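Local structure of alpha-glucosidase (Pseudoalteromonas sp. K8, 5HQA) at residues P115-A118 with G119-N122; T210-S213 with S214-V218; F604-G608 with K609-A613. The protein hydrolyses alpha-glucosides as a family 97 glycoside hydrolase, is activated by chloride, and carries a calcium ion and a magnesium ion at separate sites. All blocks are in the same frame, centred on the assembly; numbering follows the deposited sequence. Where two conformers were deposited one is given.

Contact 1 of 3, residues P115-A118 with G119-N122; sequences PKQA and GLNN
Gln117 and Leu120 meet where their side chains cross obliquely, CG of Gln117 lying 3.7 Å from CB of Leu120. Beyond this point they diverge. Gln117 has its CG between the backbone N and the carbonyl carbon (chi1 57°), which folds the side chain back along its own segment until the amide reaches the backbone two residues earlier. There NE2 of Gln117 donates to O of Pro115 over 3.0 Å with an N-H...O angle of 166°, and the acceptor lies close to the amide plane. A second bond from NE2, to the carbonyl of Thr96, fixes the rotation of the amide further. Leu120 is the buried partner: its CD2 methyl comes within 3.6 Å of O of Pro115, so one carbonyl faces both an amide and an apolar branch, and the Leu120 side chain also packs on His45. The backbone sets the two side chains in this relation. N of Leu120 donates to O of Gln117 (3.0 Å), and Gly119, with a phi of 83°, occupies the third position of the turn. Beside the turn, N of Gln117 and O of Leu120 are 5.3 Å apart, too far for a direct bond; a water bridges them, accepting from N of Gln117 and donating to O of Leu120. The Leu120-to-Gln117 backbone bond and the positive phi of Gly119 fit a type II beta turn from Gln117 to Leu120, at the surface of the N-terminal beta-sandwich domain, in the connection by which the chain passes from strand 107-114 of one antiparallel sheet to strand 122-134 of the other.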
loop_
_atom_site.group_PDB
_atom_site.type_symbol
_atom_site.label_atom_id
_atom_site.label_comp_id
_atom_site.label_asym_id
_atom_site.label_seq_id
_atom_site.Cartn_x
_atom_site.Cartn_y
_atom_site.Cartn_z
ATOM N N PRO A 115 4.811 -30.865 -1.042
ATOM C CA PRO A 115 6.033 -31.408 -1.637
ATOM C C PRO A 115 5.735 -32.247 -2.870
ATOM O O PRO A 115 4.599 -32.635 -3.141
ATOM C CB PRO A 115 6.580 -32.289 -0.514
ATOM C CG PRO A 115 5.317 -32.860 0.095
ATOM C CD PRO A 115 4.325 -31.698 0.073
ATOM N N LYS A 116 6.804 -32.555 -3.601
ATOM C CA LYS A 116 6.721 -33.523 -4.686
ATOM C C LYS A 116 6.144 -34.838 -4.175
ATOM O O LYS A 116 6.555 -35.344 -3.125
ATOM C CB LYS A 116 8.113 -33.748 -5.285
ATOM C CG LYS A 116 8.158 -34.768 -6.413
ATOM C CD LYS A 116 9.586 -34.971 -6.893
ATOM C CE LYS A 116 9.658 -36.009 -7.992
ATOM N NZ LYS A 116 11.078 -36.296 -8.340
ATOM N N GLN A 117 5.172 -35.379 -4.911
ATOM C CA GLN A 117 4.561 -36.647 -4.538
ATOM C C GLN A 117 3.859 -37.241 -5.747
ATOM O O GLN A 117 3.439 -36.525 -6.659
ATOM C CB GLN A 117 3.570 -36.481 -3.387
ATOM C CG GLN A 117 2.470 -35.489 -3.664
ATOM C CD GLN A 117 1.800 -35.052 -2.384
ATOM O OE1 GLN A 117 0.946 -35.757 -1.847
ATOM N NE2 GLN A 117 2.203 -33.894 -1.871
ATOM N N ALA A 118 3.719 -38.565 -5.721
ATOM C CA ALA A 118 3.152 -39.291 -6.848
ATOM C C ALA A 118 1.751 -38.781 -7.170
ATOM O O ALA A 118 0.922 -38.598 -6.274
ATOM C CB ALA A 118 3.124 -40.787 -6.536
ATOM N N GLY A 119 1.502 -38.523 -8.455
ATOM C CA GLY A 119 0.214 -38.051 -8.914
ATOM C C GLY A 119 -0.022 -36.563 -8.782
ATOM O O GLY A 119 -1.091 -36.091 -9.185
ATOM N N LEU A 120 0.928 -35.810 -8.225
ATOM C CA LEU A 120 0.822 -34.350 -8.124
ATOM C C LEU A 120 1.578 -33.756 -9.305
ATOM O O LEU A 120 2.763 -33.439 -9.211
ATOM C CB LEU A 120 1.382 -33.836 -6.803
ATOM C CG LEU A 120 1.107 -32.345 -6.568
ATOM C CD1 LEU A 120 -0.329 -32.154 -6.105
ATOM C CD2 LEU A 120 2.094 -31.735 -5.581
ATOM N N ASN A 121 0.882 -33.608 -10.429
ATOM C CA ASN A 121 1.518 -33.132 -11.649
ATOM C C ASN A 121 0.974 -31.752 -11.993
ATOM O O ASN A 121 1.117 -30.819 -11.196
ATOM C CB ASN A 121 1.302 -34.144 -12.765
ATOM C CG ASN A 121 1.757 -35.528 -12.356
ATOM O OD1 ASN A 121 2.902 -35.706 -11.926
ATOM N ND2 ASN A 121 0.854 -36.509 -12.435
ATOM N N ASN A 122 0.353 -31.595 -13.155
ATOM C CA ASN A 122 -0.233 -30.307 -13.509
ATOM C C ASN A 122 -1.547 -30.181 -12.764
ATOM O O ASN A 122 -2.496 -30.918 -13.045
ATOM C CB ASN A 122 -0.438 -30.195 -15.014
ATOM C CG ASN A 122 0.862 -30.221 -15.766
ATOM O OD1 ASN A 122 1.780 -29.450 -15.473
ATOM N ND2 ASN A 122 0.968 -31.133 -16.723
HETATM O O HOH W 1 5.111 -33.888 -7.692
#

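Contact 2 of 3, residues T210-S213 with S214-V218; sequences TPWS and SGVAV
Trp212 and Val216 share the shorter of the two backbone bonds that close this loop: N of Trp212 donates to O of Val216 over 2.8 Å, meeting the carbonyl almost end-on (C=O...N angle 171°). The second bond runs from N of Gly215 to O of Trp212, 2.9 Å long, and arrives from above the carbonyl plane, 60° out of it. The first residue of the turn thus accepts from the fourth and donates to the carbonyl of the fifth, the pattern of a type I turn (Trp212 to Gly215) followed by a G1 bulge, with Gly215 at the positive-phi position. Further from the turn, O of Thr210 and O of Ala217 are two acceptors side by side, and one water donates to both, at 2.6 Å to Thr210 O and 2.7 Å to Ala217 O. Beyond it, Ala217 and Val218 both face Ile125 in a classic beta bulge that leads the chain into strand 218-221.

Outside the loop, NE1 of Trp212 donates to OE1 of Gln413, Lys219 makes a cation-pi contact with the indole, and N of Ser213 bonds to OE1 of Glu408. The loop is thereby tied to the part of the chain that forms the catalytic domain.

Packing is organised by the indole. With CG anti to the carbonyl carbon (chi1 -69°), the pyrrole edge turns toward the returning segment, where CD1 of Trp212 lies 3.3 Å from O of Ala217. The carbonyl of Val216 also sits at that edge. On the other side of its backbone bond, the same oxygen has CB of Pro211 at 3.5 Å. The apolar touch is slight: CG2 of Val216 reaches CD1 of Trp212 at 4.1 Å.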
loop_
_atom_site.group_PDB
_atom_site.type_symbol
_atom_site.label_atom_id
_atom_site.label_comp_id
_atom_site.label_asym_id
_atom_site.label_seq_id
_atom_site.Cartn_x
_atom_site.Cartn_y
_atom_site.Cartn_z
ATOM N N THR A 210 -9.004 -15.239 -6.085
ATOM C CA THR A 210 -9.501 -14.569 -7.283
ATOM C C THR A 210 -9.151 -15.385 -8.521
ATOM O O THR A 210 -7.969 -15.661 -8.754
ATOM C CB THR A 210 -8.912 -13.168 -7.367
ATOM O OG1 THR A 210 -9.317 -12.430 -6.209
ATOM C CG2 THR A 210 -9.425 -12.470 -8.610
ATOM N N PRO A 211 -10.122 -15.787 -9.331
ATOM C CA PRO A 211 -9.880 -16.818 -10.342
ATOM C C PRO A 211 -9.456 -16.263 -11.698
ATOM O O PRO A 211 -9.592 -15.072 -11.993
ATOM C CB PRO A 211 -11.252 -17.485 -10.462
ATOM C CG PRO A 211 -12.196 -16.340 -10.266
ATOM C CD PRO A 211 -11.557 -15.498 -9.175
ATOM N N TRP A 212 -8.955 -17.174 -12.528
ATOM C CA TRP A 212 -8.840 -16.962 -13.963
ATOM C C TRP A 212 -10.226 -16.862 -14.595
ATOM O O TRP A 212 -11.220 -17.328 -14.035
ATOM C CB TRP A 212 -8.111 -18.133 -14.625
ATOM C CG TRP A 212 -6.652 -18.264 -14.307
ATOM C CD1 TRP A 212 -6.092 -18.779 -13.171
ATOM C CD2 TRP A 212 -5.569 -17.906 -15.167
ATOM N NE1 TRP A 212 -4.716 -18.742 -13.267
ATOM C CE2 TRP A 212 -4.373 -18.213 -14.485
ATOM C CE3 TRP A 212 -5.496 -17.348 -16.450
ATOM C CZ2 TRP A 212 -3.118 -17.983 -15.044
ATOM C CZ3 TRP A 212 -4.239 -17.121 -17.009
ATOM C CH2 TRP A 212 -3.070 -17.440 -16.302
ATOM N N SER A 213 -10.275 -16.295 -15.809
ATOM C CA SER A 213 -11.539 -16.247 -16.541
ATOM C C SER A 213 -12.102 -17.643 -16.777
ATOM O O SER A 213 -13.324 -17.824 -16.808
ATOM C CB SER A 213 -11.352 -15.530 -17.876
ATOM O OG SER A 213 -10.329 -16.162 -18.629
ATOM N N SER A 214 -11.227 -18.640 -16.935
ATOM C CA SER A 214 -11.664 -20.017 -17.138
ATOM C C SER A 214 -12.323 -20.608 -15.899
ATOM O O SER A 214 -13.018 -21.621 -16.010
ATOM C CB SER A 214 -10.479 -20.891 -17.545
ATOM O OG SER A 214 -9.656 -21.156 -16.416
ATOM N N GLY A 215 -12.113 -20.018 -14.727
ATOM C CA GLY A 215 -12.795 -20.423 -13.519
ATOM C C GLY A 215 -11.903 -21.036 -12.462
ATOM O O GLY A 215 -12.287 -21.045 -11.286
ATOM N N VAL A 216 -10.737 -21.564 -12.830
ATOM C CA VAL A 216 -9.834 -22.098 -11.815
ATOM C C VAL A 216 -9.084 -20.948 -11.155
ATOM O O VAL A 216 -8.991 -19.841 -11.693
ATOM C CB VAL A 216 -8.860 -23.142 -12.391
ATOM C CG1 VAL A 216 -9.629 -24.257 -13.112
ATOM C CG2 VAL A 216 -7.820 -22.492 -13.303
ATOM N N ALA A 217 -8.557 -21.215 -9.958
ATOM C CA ALA A 217 -7.868 -20.174 -9.203
ATOM C C ALA A 217 -6.368 -20.141 -9.496
ATOM O O ALA A 217 -5.829 -19.089 -9.855
ATOM C CB ALA A 217 -8.115 -20.357 -7.702
ATOM N N VAL A 218 -5.670 -21.267 -9.318
ATOM C CA VAL A 218 -4.207 -21.271 -9.386
ATOM C C VAL A 218 -3.738 -22.467 -10.195
ATOM O O VAL A 218 -4.113 -23.607 -9.899
ATOM C CB VAL A 218 -3.548 -21.315 -7.994
ATOM C CG1 VAL A 218 -2.018 -21.231 -8.142
ATOM C CG2 VAL A 218 -4.079 -20.202 -7.096
HETATM O O HOH W 2 -6.336 -16.519 -10.610
#

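Contact 3 of 3, residues F604-G608 with K609-A613; sequences FLDNG and KQFEA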
loop_
_atom_site.group_PDB
_atom_site.type_symbol
_atom_site.label_atom_id
_atom_site.label_comp_id
_atom_site.label_asym_id
_atom_site.label_seq_id
_atom_site.Cartn_x
_atom_site.Cartn_y
_atom_site.Cartn_z
ATOM N N PHE A 604 10.029 10.456 22.290
ATOM C CA PHE A 604 10.704 9.818 21.164
ATOM C C PHE A 604 11.946 10.586 20.728
ATOM O O PHE A 604 12.829 10.002 20.092
ATOM C CB PHE A 604 9.745 9.651 19.976
ATOM C CG PHE A 604 9.107 10.930 19.517
ATOM C CD1 PHE A 604 9.743 11.749 18.594
ATOM C CD2 PHE A 604 7.857 11.310 20.000
ATOM C CE1 PHE A 604 9.153 12.936 18.164
ATOM C CE2 PHE A 604 7.262 12.499 19.578
ATOM C CZ PHE A 604 7.909 13.310 18.651
ATOM N N LEU A 605 12.040 11.874 21.057
ATOM C CA LEU A 605 13.206 12.653 20.669
ATOM C C LEU A 605 14.460 12.104 21.342
ATOM O O LEU A 605 14.416 11.592 22.463
ATOM C CB LEU A 605 13.014 14.122 21.048
ATOM C CG LEU A 605 11.876 14.855 20.346
ATOM C CD1 LEU A 605 11.732 16.265 20.919
ATOM C CD2 LEU A 605 12.141 14.889 18.856
ATOM N N ASP A 606 15.589 12.218 20.639
ATOM C CA ASP A 606 16.862 11.737 21.166
ATOM C C ASP A 606 17.176 12.399 22.499
ATOM O O ASP A 606 17.087 13.624 22.638
ATOM C CB ASP A 606 17.985 12.011 20.168
ATOM C CG ASP A 606 17.707 11.407 18.811
ATOM O OD1 ASP A 606 16.932 12.011 18.039
ATOM O OD2 ASP A 606 18.249 10.320 18.525
ATOM N N ASN A 607 17.537 11.580 23.483
ATOM C CA ASN A 607 17.832 12.095 24.811
ATOM C C ASN A 607 19.044 13.014 24.763
ATOM O O ASN A 607 19.999 12.774 24.017
ATOM C CB ASN A 607 18.074 10.940 25.785
ATOM C CG ASN A 607 16.829 10.108 26.020
ATOM O OD1 ASN A 607 15.716 10.637 26.097
ATOM N ND2 ASN A 607 17.006 8.796 26.127
ATOM N N GLY A 608 18.993 14.085 25.552
ATOM C CA GLY A 608 20.107 15.006 25.640
ATOM C C GLY A 608 20.292 15.933 24.462
ATOM O O GLY A 608 21.273 16.681 24.439
ATOM N N LYS A 609 19.398 15.915 23.479
ATOM C CA LYS A 609 19.478 16.825 22.347
ATOM C C LYS A 609 18.394 17.888 22.443
ATOM O O LYS A 609 17.290 17.636 22.935
ATOM C CB LYS A 609 19.323 16.086 21.018
ATOM C CG LYS A 609 20.503 15.244 20.594
ATOM C CD LYS A 609 20.421 15.006 19.084
ATOM C CE LYS A 609 21.406 13.946 18.613
ATOM N NZ LYS A 609 21.307 13.765 17.135
ATOM N N GLN A 610 18.715 19.082 21.965
ATOM C CA GLN A 610 17.741 20.157 21.877
ATOM C C GLN A 610 17.213 20.252 20.451
ATOM O O GLN A 610 17.973 20.128 19.484
ATOM C CB GLN A 610 18.356 21.486 22.313
ATOM C CG GLN A 610 17.344 22.611 22.449
ATOM C CD GLN A 610 17.848 23.749 23.312
ATOM O OE1 GLN A 610 18.333 23.535 24.422
ATOM N NE2 GLN A 610 17.740 24.966 22.804
ATOM N N PHE A 611 15.904 20.457 20.325
ATOM C CA PHE A 611 15.254 20.596 19.028
ATOM C C PHE A 611 14.465 21.895 18.975
ATOM O O PHE A 611 13.997 22.404 19.999
ATOM C CB PHE A 611 14.303 19.431 18.721
ATOM C CG PHE A 611 14.975 18.092 18.670
ATOM C CD1 PHE A 611 15.321 17.429 19.841
ATOM C CD2 PHE A 611 15.239 17.481 17.453
ATOM C CE1 PHE A 611 15.938 16.185 19.800
ATOM C CE2 PHE A 611 15.850 16.231 17.406
ATOM C CZ PHE A 611 16.201 15.584 18.581
ATOM N N GLU A 612 14.331 22.434 17.771
ATOM C CA GLU A 612 13.416 23.535 17.504
ATOM C C GLU A 612 12.236 22.956 16.739
ATOM O O GLU A 612 12.367 22.602 15.563
ATOM C CB GLU A 612 14.087 24.650 16.713
ATOM C CG GLU A 612 13.169 25.839 16.477
ATOM C CD GLU A 612 13.810 26.910 15.613
ATOM O OE1 GLU A 612 14.075 26.641 14.421
ATOM O OE2 GLU A 612 14.056 28.022 16.131
ATOM N N ALA A 613 11.098 22.826 17.413
ATOM C CA ALA A 613 9.896 22.353 16.747
ATOM C C ALA A 613 9.347 23.443 15.839
ATOM O O ALA A 613 9.156 24.585 16.268
ATOM C CB ALA A 613 8.847 21.942 17.775
HETATM O O HOH W 3 18.591 13.602 16.515
HETATM O O HOH W 4 16.021 15.685 23.955
#
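Leu605 covers one face of the Phe611 ring. Its CD2 methyl stands 4.0 Å from the ring centroid and just 4° off the normal, a CH-pi contact centred on the ring, while CB of Leu605 lies 3.8 Å from CE1 of Phe611. The two side chains run past one another in opposite directions. Phe611 holds its CG opposite its own carbonyl carbon (chi1 -61°), which brings the ring against the leucine. Leu605 also reaches Val638 and Phe658, extending this apolar patch onto the neighbouring strands.

Asp606 meets the same ring from its edge. OD1 is 3.7 Å from CZ of Phe611, and the carboxylate is nearly coplanar with the ring, the planes differing by 22°. The carboxylate is held from outside: OD2 makes a salt bridge with Lys573, and OD1 accepts from NE1 of Trp585. Lys609 approaches without direct ion pairing, its NZ 4.8 Å from OD1 of Asp606; a water bridges the two, accepting from NZ and donating weakly to OD1. Part of the lysine's extended chain passes alongside the aspartate, with CD of Lys609 4.0 Å from CB of Asp606.

The backbone of Asp606 opens a type II beta turn that ends at Lys609 and feeds the chain into strand 611-618, which lies between strands 653-660 and 631-638 in the antiparallel sheet of the C-terminal domain. The closing bond is weak, N of Lys609 to O of Asp606 at 3.4 Å. A second water links the ends of the turn, donating to O of Asp606 (2.7 Å) and to O of Lys609.

Asn607 occupies the first corner; its side chain leaves the backbone pointing away from the returning segment and touches Ala640. Gly608 takes the second corner with a positive phi.

How the contacts relate
Along the chain the three turns follow in series, 115-122, 210-218 and 604-613. Contacts 1 and 2 belong to the N-terminal domain: their centres are about 21 Å apart and their nearest atoms about 8 Å. Contact 1 leads into strand 122-134, and contact 2 leads into strand 218-221, which pairs antiparallel with it; Asn122 bonds to Gln221, and Ile125 pairs with the bulge of Ala217 and Val218. Contact 3 lies in the C-terminal domain across the chain's centre, its centre about 60 Å from that of contact 1 and about 54 Å from that of contact 2. All three connect strands away from the metal and glycan sites, contact 1 at the surface, the others partly buried.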